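Local coordinates for DNA protection during starvation protein (Halobacterium salinarum, PDB 1TJO) that probably protects DNA from oxidative damage by oxidising iron(II) with hydrogen peroxide and storing it as a ferric mineral inside a hollow twelve-subunit shell, at residues 42-47 / 124-129; 48-53 / 106-111. All coordinates share one frame; numbering follows the deposited sequence.

Contact 1 of 2, residues 42-47 / 124-129; sequences YVLYHQ and AIYGDI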
ATOM      1  N   TYR A  42       2.727 -15.775 -28.566  1.00 17.32           N
ATOM      2  CA  TYR A  42       3.723 -14.731 -28.763  1.00 18.28           C
ATOM      3  C   TYR A  42       3.503 -13.882 -30.034  1.00 19.12           C
ATOM      4  O   TYR A  42       3.769 -12.697 -30.033  1.00 18.49           O
ATOM      5  CB  TYR A  42       5.168 -15.241 -28.659  1.00 17.89           C
ATOM      6  CG  TYR A  42       5.827 -14.791 -27.338  1.00 18.11           C
ATOM      7  CD1 TYR A  42       6.509 -15.692 -26.562  1.00 18.78           C
ATOM      8  CD2 TYR A  42       5.814 -13.462 -26.946  1.00 18.89           C
ATOM      9  CE1 TYR A  42       7.117 -15.323 -25.403  1.00 19.60           C
ATOM     10  CE2 TYR A  42       6.423 -13.080 -25.769  1.00 19.09           C
ATOM     11  CZ  TYR A  42       7.073 -14.015 -25.006  1.00 20.19           C
ATOM     12  OH  TYR A  42       7.680 -13.650 -23.802  1.00 22.07           O
ATOM     13  N   VAL A  43       2.973 -14.499 -31.092  1.00 18.58           N
ATOM     14  CA  VAL A  43       2.546 -13.747 -32.261  1.00 19.32           C
ATOM     15  C   VAL A  43       1.391 -12.802 -31.886  1.00 18.36           C
ATOM     16  O   VAL A  43       1.398 -11.650 -32.270  1.00 18.17           O
ATOM     17  CB  VAL A  43       2.204 -14.623 -33.502  1.00 19.88           C
ATOM     18  CG1 VAL A  43       3.476 -15.292 -34.033  1.00 20.21           C
ATOM     19  CG2 VAL A  43       1.228 -15.625 -33.190  1.00 27.27           C
ATOM     20  N   LEU A  44       0.445 -13.286 -31.078  1.00 17.83           N
ATOM     21  CA  LEU A  44      -0.657 -12.480 -30.581  1.00 17.56           C
ATOM     22  C   LEU A  44      -0.112 -11.301 -29.786  1.00 18.24           C
ATOM     23  O   LEU A  44      -0.488 -10.161 -30.010  1.00 18.96           O
ATOM     24  CB  LEU A  44      -1.608 -13.326 -29.721  1.00 17.24           C
ATOM     25  CG  LEU A  44      -2.699 -12.506 -29.019  1.00 17.89           C
ATOM     26  CD1 LEU A  44      -3.621 -11.864 -30.047  1.00 21.09           C
ATOM     27  CD2 LEU A  44      -3.407 -13.383 -27.986  1.00 19.57           C
ATOM     28  N   TYR A  45       0.777 -11.608 -28.857  1.00 18.10           N
ATOM     29  CA  TYR A  45       1.399 -10.570 -28.031  1.00 17.44           C
ATOM     30  C   TYR A  45       1.986  -9.466 -28.925  1.00 15.31           C
ATOM     31  O   TYR A  45       1.764  -8.234 -28.698  1.00 17.52           O
ATOM     32  CB  TYR A  45       2.532 -11.175 -27.195  1.00 17.06           C
ATOM     33  CG  TYR A  45       3.503 -10.158 -26.592  1.00 16.41           C
ATOM     34  CD1 TYR A  45       3.182  -9.461 -25.463  1.00 16.89           C
ATOM     35  CD2 TYR A  45       4.731  -9.953 -27.176  1.00 17.52           C
ATOM     36  CE1 TYR A  45       4.072  -8.550 -24.923  1.00 19.14           C
ATOM     37  CE2 TYR A  45       5.614  -9.036 -26.701  1.00 19.26           C
ATOM     38  CZ  TYR A  45       5.307  -8.361 -25.544  1.00 20.04           C
ATOM     39  OH  TYR A  45       6.219  -7.450 -25.046  1.00 22.89           O
ATOM     40  N   HIS A  46       2.768  -9.873 -29.928  1.00 16.09           N
ATOM     41  CA  HIS A  46       3.438  -8.873 -30.762  1.00 15.68           C
ATOM     42  C   HIS A  46       2.469  -8.047 -31.607  1.00 17.04           C
ATOM     43  O   HIS A  46       2.684  -6.852 -31.832  1.00 17.43           O
ATOM     44  CB  HIS A  46       4.513  -9.518 -31.630  1.00 16.29           C
ATOM     45  CG  HIS A  46       5.803  -9.660 -30.905  1.00 15.91           C
ATOM     46  ND1 HIS A  46       6.570  -8.566 -30.582  1.00 19.14           N
ATOM     47  CD2 HIS A  46       6.445 -10.743 -30.390  1.00 17.38           C
ATOM     48  CE1 HIS A  46       7.646  -8.978 -29.919  1.00 16.51           C
ATOM     49  NE2 HIS A  46       7.586 -10.284 -29.782  1.00 17.18           N
ATOM     50  N   GLN A  47       1.359  -8.652 -32.012  1.00 16.26           N
ATOM     51  CA  GLN A  47       0.361  -7.932 -32.804  1.00 17.68           C
ATOM     52  C   GLN A  47      -0.510  -7.013 -31.940  1.00 17.17           C
ATOM     53  O   GLN A  47      -0.869  -5.918 -32.361  1.00 16.98           O
ATOM     54  CB  GLN A  47      -0.522  -8.893 -33.544  1.00 17.96           C
ATOM     55  CG  GLN A  47      -1.370  -8.183 -34.587  1.00 19.54           C
ATOM     56  CD  GLN A  47      -1.760  -9.072 -35.764  1.00 22.95           C
ATOM     57  OE1 GLN A  47      -0.915  -9.406 -36.595  1.00 23.75           O
ATOM     58  NE2 GLN A  47      -3.035  -9.462 -35.828  1.00 22.67           N
ATOM     59  N   ALA A 124      -9.409 -12.925 -34.770  1.00 21.23           N
ATOM     60  CA  ALA A 124      -9.191 -14.207 -35.457  1.00 21.24           C
ATOM     61  C   ALA A 124      -8.070 -15.004 -34.796  1.00 20.28           C
ATOM     62  O   ALA A 124      -8.143 -16.242 -34.679  1.00 22.23           O
ATOM     63  CB  ALA A 124      -8.887 -14.005 -36.931  1.00 21.87           C
ATOM     64  N   ILE A 125      -7.028 -14.311 -34.381  1.00 19.62           N
ATOM     65  CA  ILE A 125      -5.962 -14.956 -33.634  1.00 17.96           C
ATOM     66  C   ILE A 125      -6.495 -15.522 -32.318  1.00 17.50           C
ATOM     67  O   ILE A 125      -6.215 -16.659 -31.992  1.00 18.43           O
ATOM     68  CB  ILE A 125      -4.786 -14.000 -33.397  1.00 18.46           C
ATOM     69  CG1 ILE A 125      -4.136 -13.574 -34.719  1.00 20.38           C
ATOM     70  CG2 ILE A 125      -3.799 -14.682 -32.531  1.00 18.89           C
ATOM     71  CD1 ILE A 125      -3.107 -12.509 -34.573  1.00 24.12           C
ATOM     72  N   TYR A 126      -7.232 -14.718 -31.547  1.00 17.58           N
ATOM     73  CA  TYR A 126      -7.782 -15.188 -30.276  1.00 18.26           C
ATOM     74  C   TYR A 126      -8.597 -16.424 -30.445  1.00 18.37           C
ATOM     75  O   TYR A 126      -8.455 -17.390 -29.692  1.00 19.15           O
ATOM     76  CB  TYR A 126      -8.675 -14.128 -29.611  1.00 19.15           C
ATOM     77  CG  TYR A 126      -7.912 -13.138 -28.750  1.00 17.67           C
ATOM     78  CD1 TYR A 126      -7.716 -11.847 -29.186  1.00 19.57           C
ATOM     79  CD2 TYR A 126      -7.478 -13.478 -27.457  1.00 17.81           C
ATOM     80  CE1 TYR A 126      -7.049 -10.928 -28.406  1.00 19.85           C
ATOM     81  CE2 TYR A 126      -6.809 -12.559 -26.660  1.00 17.27           C
ATOM     82  CZ  TYR A 126      -6.606 -11.285 -27.145  1.00 19.24           C
ATOM     83  OH  TYR A 126      -5.979 -10.322 -26.398  1.00 19.50           O
ATOM     84  N   GLY A 127      -9.444 -16.416 -31.465  1.00 19.43           N
ATOM     85  CA  GLY A 127     -10.324 -17.535 -31.716  1.00 20.64           C
ATOM     86  C   GLY A 127      -9.584 -18.801 -31.995  1.00 20.21           C
ATOM     87  O   GLY A 127      -9.933 -19.859 -31.464  1.00 18.93           O
ATOM     88  N   ASP A 128      -8.540 -18.715 -32.786  1.00 19.99           N
ATOM     89  CA  ASP A 128      -7.726 -19.898 -33.090  1.00 20.72           C
ATOM     90  C   ASP A 128      -7.053 -20.460 -31.834  1.00 19.99           C
ATOM     91  O   ASP A 128      -6.972 -21.673 -31.618  1.00 19.29           O
ATOM     92  CB  ASP A 128      -6.640 -19.486 -34.085  1.00 19.99           C
ATOM     93  CG  ASP A 128      -7.170 -19.271 -35.506  1.00 24.99           C
ATOM     94  OD1 ASP A 128      -8.380 -19.410 -35.784  1.00 29.34           O
ATOM     95  OD2 ASP A 128      -6.390 -18.940 -36.404  1.00 31.12           O
ATOM     96  N   ILE A 129      -6.568 -19.551 -30.978  1.00 17.52           N
ATOM     97  CA  ILE A 129      -5.876 -19.931 -29.750  1.00 18.49           C
ATOM     98  C   ILE A 129      -6.863 -20.545 -28.755  1.00 17.11           C
ATOM     99  O   ILE A 129      -6.552 -21.489 -28.075  1.00 18.41           O
ATOM    100  CB  ILE A 129      -5.138 -18.733 -29.118  1.00 18.27           C
ATOM    101  CG1 ILE A 129      -3.973 -18.320 -30.032  1.00 19.55           C
ATOM    102  CG2 ILE A 129      -4.592 -19.119 -27.755  1.00 20.84           C
ATOM    103  CD1 ILE A 129      -3.252 -17.045 -29.638  1.00 22.36           C
TER
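L44 and I125 mark the register of two nearly antiparallel helical segments, 42-47 and 124-129, whose CA atoms come within 6.6 Å there while the short axes pass 10.4 Å apart at 160°. That spacing is filled mainly by the L44 side chain. With CG anti to the backbone N (chi1 173°), L44 reaches across the gap and brings both of its methyls against the Y126 ring. CD1 also lies 3.8 Å from I125 CG2, the branch methyl, while CD2 stands over one face of the Y126 ring, 4.0 Å from its centroid and 22° off the normal: a CH-pi contact displaced toward the CE2 rim. The same CD2 also meets the end of the I129 chain, with I129 CD1 4.0 Å away. L44 is thus lodged between I125, Y126 and I129, the two isoleucines being one helical turn apart. At the other end of the patch, Q47 reaches I125 with its amide; NE2 is 3.3 Å from I125 CD1, a tight approach of polar nitrogen to methyl. Its hydrogen-bonding needs are met by outside partners: OE1 by E108 N, NE2 by D122 OD1. These bonds fix the amide's rotation. The Y126 side chain also packs on helices 60-87 and 146-169, placing L44 inside the four-helix bundle of this ferritin-like fold. All five touching residues are buried and the two segments share only van der Waals and CH-pi contacts, which implies that methyl-to-ring fit, rather than directed polar bonds, pairs helices 24-54 and 115-142 here.

Contact 2 of 2, residues 48-53 / 106-111; sequences LKKHHW and DVEDED. With FE (Fe (III) ion), chain J.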
ATOM      1  N   LEU A  48      -0.749  -7.428 -30.701  1.00 18.03           N
ATOM      2  CA  LEU A  48      -1.445  -6.574 -29.736  1.00 17.31           C
ATOM      3  C   LEU A  48      -0.576  -5.355 -29.447  1.00 18.39           C
ATOM      4  O   LEU A  48      -1.072  -4.229 -29.371  1.00 17.19           O
ATOM      5  CB  LEU A  48      -1.750  -7.336 -28.450  1.00 16.63           C
ATOM      6  CG  LEU A  48      -2.814  -8.407 -28.553  1.00 17.52           C
ATOM      7  CD1 LEU A  48      -2.908  -9.212 -27.300  1.00 20.12           C
ATOM      8  CD2 LEU A  48      -4.197  -7.856 -28.871  1.00 19.47           C
ATOM      9  N   LYS A  49       0.720  -5.593 -29.267  1.00 16.89           N
ATOM     10  CA  LYS A  49       1.662  -4.479 -29.086  1.00 18.18           C
ATOM     11  C   LYS A  49       1.620  -3.532 -30.253  1.00 17.78           C
ATOM     12  O   LYS A  49       1.491  -2.357 -30.062  1.00 16.57           O
ATOM     13  CB  LYS A  49       3.095  -4.973 -28.871  1.00 17.28           C
ATOM     14  CG  LYS A  49       3.385  -5.597 -27.494  1.00 19.95           C
ATOM     15  CD  LYS A  49       3.043  -4.687 -26.384  1.00 25.69           C
ATOM     16  CE  LYS A  49       4.014  -3.632 -26.153  1.00 29.61           C
ATOM     17  NZ  LYS A  49       4.256  -3.454 -24.621  1.00 31.02           N
ATOM     18  N   LYS A  50       1.668  -4.049 -31.482  1.00 15.92           N
ATOM     19  CA  LYS A  50       1.560  -3.214 -32.664  1.00 17.55           C
ATOM     20  C   LYS A  50       0.316  -2.338 -32.615  1.00 16.68           C
ATOM     21  O   LYS A  50       0.363  -1.148 -32.871  1.00 16.50           O
ATOM     22  CB  LYS A  50       1.446  -4.097 -33.892  1.00 17.46           C
ATOM     23  CG  LYS A  50       1.272  -3.317 -35.153  1.00 16.44           C
ATOM     24  CD  LYS A  50       1.219  -4.279 -36.326  1.00 19.15           C
ATOM     25  CE  LYS A  50       1.076  -3.513 -37.608  1.00 18.27           C
ATOM     26  NZ  LYS A  50       0.880  -4.368 -38.834  1.00 20.00           N
ATOM     27  N   HIS A  51      -0.816  -2.952 -32.360  1.00 16.77           N
ATOM     28  CA  HIS A  51      -2.075  -2.215 -32.340  1.00 17.34           C
ATOM     29  C   HIS A  51      -2.161  -1.186 -31.211  1.00 17.45           C
ATOM     30  O   HIS A  51      -2.695  -0.092 -31.445  1.00 17.86           O
ATOM     31  CB  HIS A  51      -3.238  -3.190 -32.361  1.00 16.75           C
ATOM     32  CG  HIS A  51      -3.260  -4.021 -33.607  1.00 17.62           C
ATOM     33  ND1 HIS A  51      -3.966  -5.196 -33.717  1.00 17.81           N
ATOM     34  CD2 HIS A  51      -2.642  -3.836 -34.800  1.00 18.98           C
ATOM     35  CE1 HIS A  51      -3.773  -5.700 -34.930  1.00 17.02           C
ATOM     36  NE2 HIS A  51      -2.977  -4.893 -35.605  1.00 19.41           N
ATOM     37  N   HIS A  52      -1.676  -1.555 -30.016  1.00 17.98           N
ATOM     38  CA  HIS A  52      -1.450  -0.623 -28.890  1.00 17.75           C
ATOM     39  C   HIS A  52      -0.625   0.611 -29.294  1.00 17.85           C
ATOM     40  O   HIS A  52      -1.001   1.714 -29.040  1.00 17.85           O
ATOM     41  CB  HIS A  52      -0.811  -1.444 -27.772  1.00 19.13           C
ATOM     42  CG  HIS A  52      -0.153  -0.671 -26.676  1.00 20.23           C
ATOM     43  ND1 HIS A  52      -0.871  -0.104 -25.640  1.00 20.41           N
ATOM     44  CD2 HIS A  52       1.148  -0.505 -26.371  1.00 21.70           C
ATOM     45  CE1 HIS A  52      -0.027   0.389 -24.744  1.00 25.00           C
ATOM     46  NE2 HIS A  52       1.207   0.185 -25.172  1.00 21.72           N
ATOM     47  N   TRP A  53       0.479   0.410 -30.005  1.00 18.55           N
ATOM     48  CA  TRP A  53       1.327   1.505 -30.397  1.00 19.01           C
ATOM     49  C   TRP A  53       0.653   2.421 -31.403  1.00 19.31           C
ATOM     50  O   TRP A  53       0.812   3.630 -31.339  1.00 19.82           O
ATOM     51  CB  TRP A  53       2.623   0.963 -30.999  1.00 19.66           C
ATOM     52  CG  TRP A  53       3.507   0.162 -30.060  1.00 19.08           C
ATOM     53  CD1 TRP A  53       3.680   0.324 -28.672  1.00 19.50           C
ATOM     54  CD2 TRP A  53       4.363  -0.907 -30.426  1.00 18.61           C
ATOM     55  NE1 TRP A  53       4.550  -0.619 -28.206  1.00 19.36           N
ATOM     56  CE2 TRP A  53       5.005  -1.370 -29.256  1.00 19.67           C
ATOM     57  CE3 TRP A  53       4.662  -1.516 -31.625  1.00 21.11           C
ATOM     58  CZ2 TRP A  53       5.931  -2.386 -29.276  1.00 19.89           C
ATOM     59  CZ3 TRP A  53       5.589  -2.528 -31.638  1.00 21.32           C
ATOM     60  CH2 TRP A  53       6.190  -2.960 -30.488  1.00 22.28           C
ATOM     61  N   ASP A 106      -2.544 -16.253 -38.354  1.00 24.55           N
ATOM     62  CA  ASP A 106      -2.231 -15.307 -39.418  1.00 25.80           C
ATOM     63  C   ASP A 106      -1.733 -14.007 -38.817  1.00 25.74           C
ATOM     64  O   ASP A 106      -2.371 -13.472 -37.932  1.00 26.58           O
ATOM     65  CB  ASP A 106      -3.483 -14.997 -40.228  1.00 27.16           C
ATOM     66  CG  ASP A 106      -4.109 -16.230 -40.807  1.00 30.23           C
ATOM     67  OD1 ASP A 106      -3.396 -16.972 -41.511  1.00 33.39           O
ATOM     68  OD2 ASP A 106      -5.283 -16.549 -40.559  1.00 36.64           O
ATOM     69  N   VAL A 107      -0.608 -13.514 -39.314  1.00 25.04           N
ATOM     70  CA  VAL A 107       0.028 -12.304 -38.843  1.00 25.92           C
ATOM     71  C   VAL A 107      -0.181 -11.185 -39.852  1.00 25.20           C
ATOM     72  O   VAL A 107      -0.076 -11.419 -41.060  1.00 23.91           O
ATOM     73  CB  VAL A 107       1.550 -12.544 -38.618  1.00 27.21           C
ATOM     74  CG1 VAL A 107       1.804 -13.859 -37.911  1.00 28.68           C
ATOM     75  CG2 VAL A 107       2.308 -12.549 -39.887  1.00 32.49           C
ATOM     76  N   GLU A 108      -0.486  -9.981 -39.401  1.00 23.39           N
ATOM     77  CA  GLU A 108      -0.535  -8.827 -40.289  1.00 23.62           C
ATOM     78  C   GLU A 108       0.809  -8.570 -40.900  1.00 23.51           C
ATOM     79  O   GLU A 108       1.824  -8.742 -40.247  1.00 24.59           O
ATOM     80  CB  GLU A 108      -0.879  -7.527 -39.541  1.00 23.78           C
ATOM     81  CG  GLU A 108      -2.326  -7.362 -39.280  1.00 24.66           C
ATOM     82  CD  GLU A 108      -2.712  -6.079 -38.579  1.00 21.07           C
ATOM     83  OE1 GLU A 108      -3.918  -5.947 -38.329  1.00 22.96           O
ATOM     84  OE2 GLU A 108      -1.853  -5.193 -38.318  1.00 19.59           O
ATOM     85  N   ASP A 109       0.808  -8.030 -42.110  1.00 24.12           N
ATOM     86  CA  ASP A 109       2.041  -7.506 -42.672  1.00 24.80           C
ATOM     87  C   ASP A 109       2.390  -6.187 -41.954  1.00 23.27           C
ATOM     88  O   ASP A 109       1.667  -5.760 -41.065  1.00 23.46           O
ATOM     89  CB  ASP A 109       1.979  -7.393 -44.197  1.00 25.19           C
ATOM     90  CG  ASP A 109       1.076  -6.308 -44.719  1.00 30.09           C
ATOM     91  OD1 ASP A 109       0.836  -6.356 -45.953  1.00 34.31           O
ATOM     92  OD2 ASP A 109       0.629  -5.350 -44.090  1.00 31.68           O
ATOM     93  N   GLU A 110       3.485  -5.558 -42.325  1.00 21.75           N
ATOM     94  CA  GLU A 110       4.021  -4.445 -41.512  1.00 22.25           C
ATOM     95  C   GLU A 110       3.375  -3.092 -41.735  1.00 22.79           C
ATOM     96  O   GLU A 110       3.728  -2.098 -41.047  1.00 24.41           O
ATOM     97  CB  GLU A 110       5.548  -4.355 -41.696  1.00 22.61           C
ATOM     98  CG  GLU A 110       6.258  -5.522 -41.038  1.00 23.67           C
ATOM     99  CD  GLU A 110       6.118  -5.482 -39.525  1.00 23.21           C
ATOM    100  OE1 GLU A 110       5.583  -6.463 -38.960  1.00 25.51           O
ATOM    101  OE2 GLU A 110       6.551  -4.483 -38.926  1.00 23.59           O
ATOM    102  N   ASP A 111       2.436  -3.001 -42.664  1.00 21.41           N
ATOM    103  CA  ASP A 111       1.707  -1.760 -42.802  1.00 21.19           C
ATOM    104  C   ASP A 111       0.715  -1.674 -41.652  1.00 21.20           C
ATOM    105  O   ASP A 111       0.457  -2.673 -40.966  1.00 21.05           O
ATOM    106  CB  ASP A 111       0.991  -1.670 -44.130  1.00 21.52           C
ATOM    107  CG  ASP A 111       1.954  -1.565 -45.307  1.00 23.89           C
ATOM    108  OD1 ASP A 111       3.142  -1.204 -45.121  1.00 22.87           O
ATOM    109  OD2 ASP A 111       1.564  -1.788 -46.463  1.00 25.33           O
TER
HETATM  110 FE    FE J1301       3.053   0.958 -24.272  0.50 24.99          FE
HETATM  111  O   HOH W   1       2.813  -6.733 -38.310  1.00 28.84           O
HETATM  112  O   HOH W   2       2.196   2.016 -22.860  1.00 31.90           O
HETATM  113  O   HOH W   3       2.955  -0.733 -22.711  1.00 33.35           O
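K50 sends a fully extended chain from helix 24-54 to the loop, and its NZ gathers acceptors there. It donates to D111 O at 2.8 Å and forms a salt bridge with E108 OE2 at 2.9 Å, using that oxygen's anti lone pair; water 1 accepts a further bond. H51, the next residue, points its NE2 at the same carboxylate oxygen, 3.0 Å away and nearly straight (173°). E108 OE2 lies in the plane of the H51 ring, yet the ring meets it from above the carboxylate plane. OE2 thus accepts from two donors, while OE1 is held by N121 ND2. H51 ND1 is bonded to D122 OD2, and two carboxylates at one imidazole would probably favour its protonated form. With a leucine in place of E108, K50 NZ would probably lose its charged mate, N121 ND2 its partner and H51 NE2 its acceptor, leaving the imidazole held through ND1 alone among these bonds. H52 turns away from the loop and binds iron through NE2 at 2.2 Å; D79 and E83 of a second subunit and two waters also bind the ion at this shared ferroxidase-type site. W53, a residue involved in iron translocation, donates from NE1 to D79 OD1 of that subunit. K50 and H51 pin the loop 106-111, between helices 96-102 and 115-142, to one flank of helix 24-54, against S118 of helix 115-142, while H52 lies against L67 of helix 60-87.

How the contacts relate
Helix 24-54 serves both contacts, with centres 10 Å apart. Contact 1 lies about 6 Å from the chain centre, its touching residues all buried, and pairs two long helices by apolar packing. Contact 2 lies farther out, about 14 Å from that centre, and is partly buried; there a loop is fastened by a salt bridge and hydrogen bonds. The segments meet where Q47 of contact 1 bridges to contact 2 through E108, and where Y126 OH packs on L48 CD1. Both reach a second subunit, but only contact 2 contains an iron ligand.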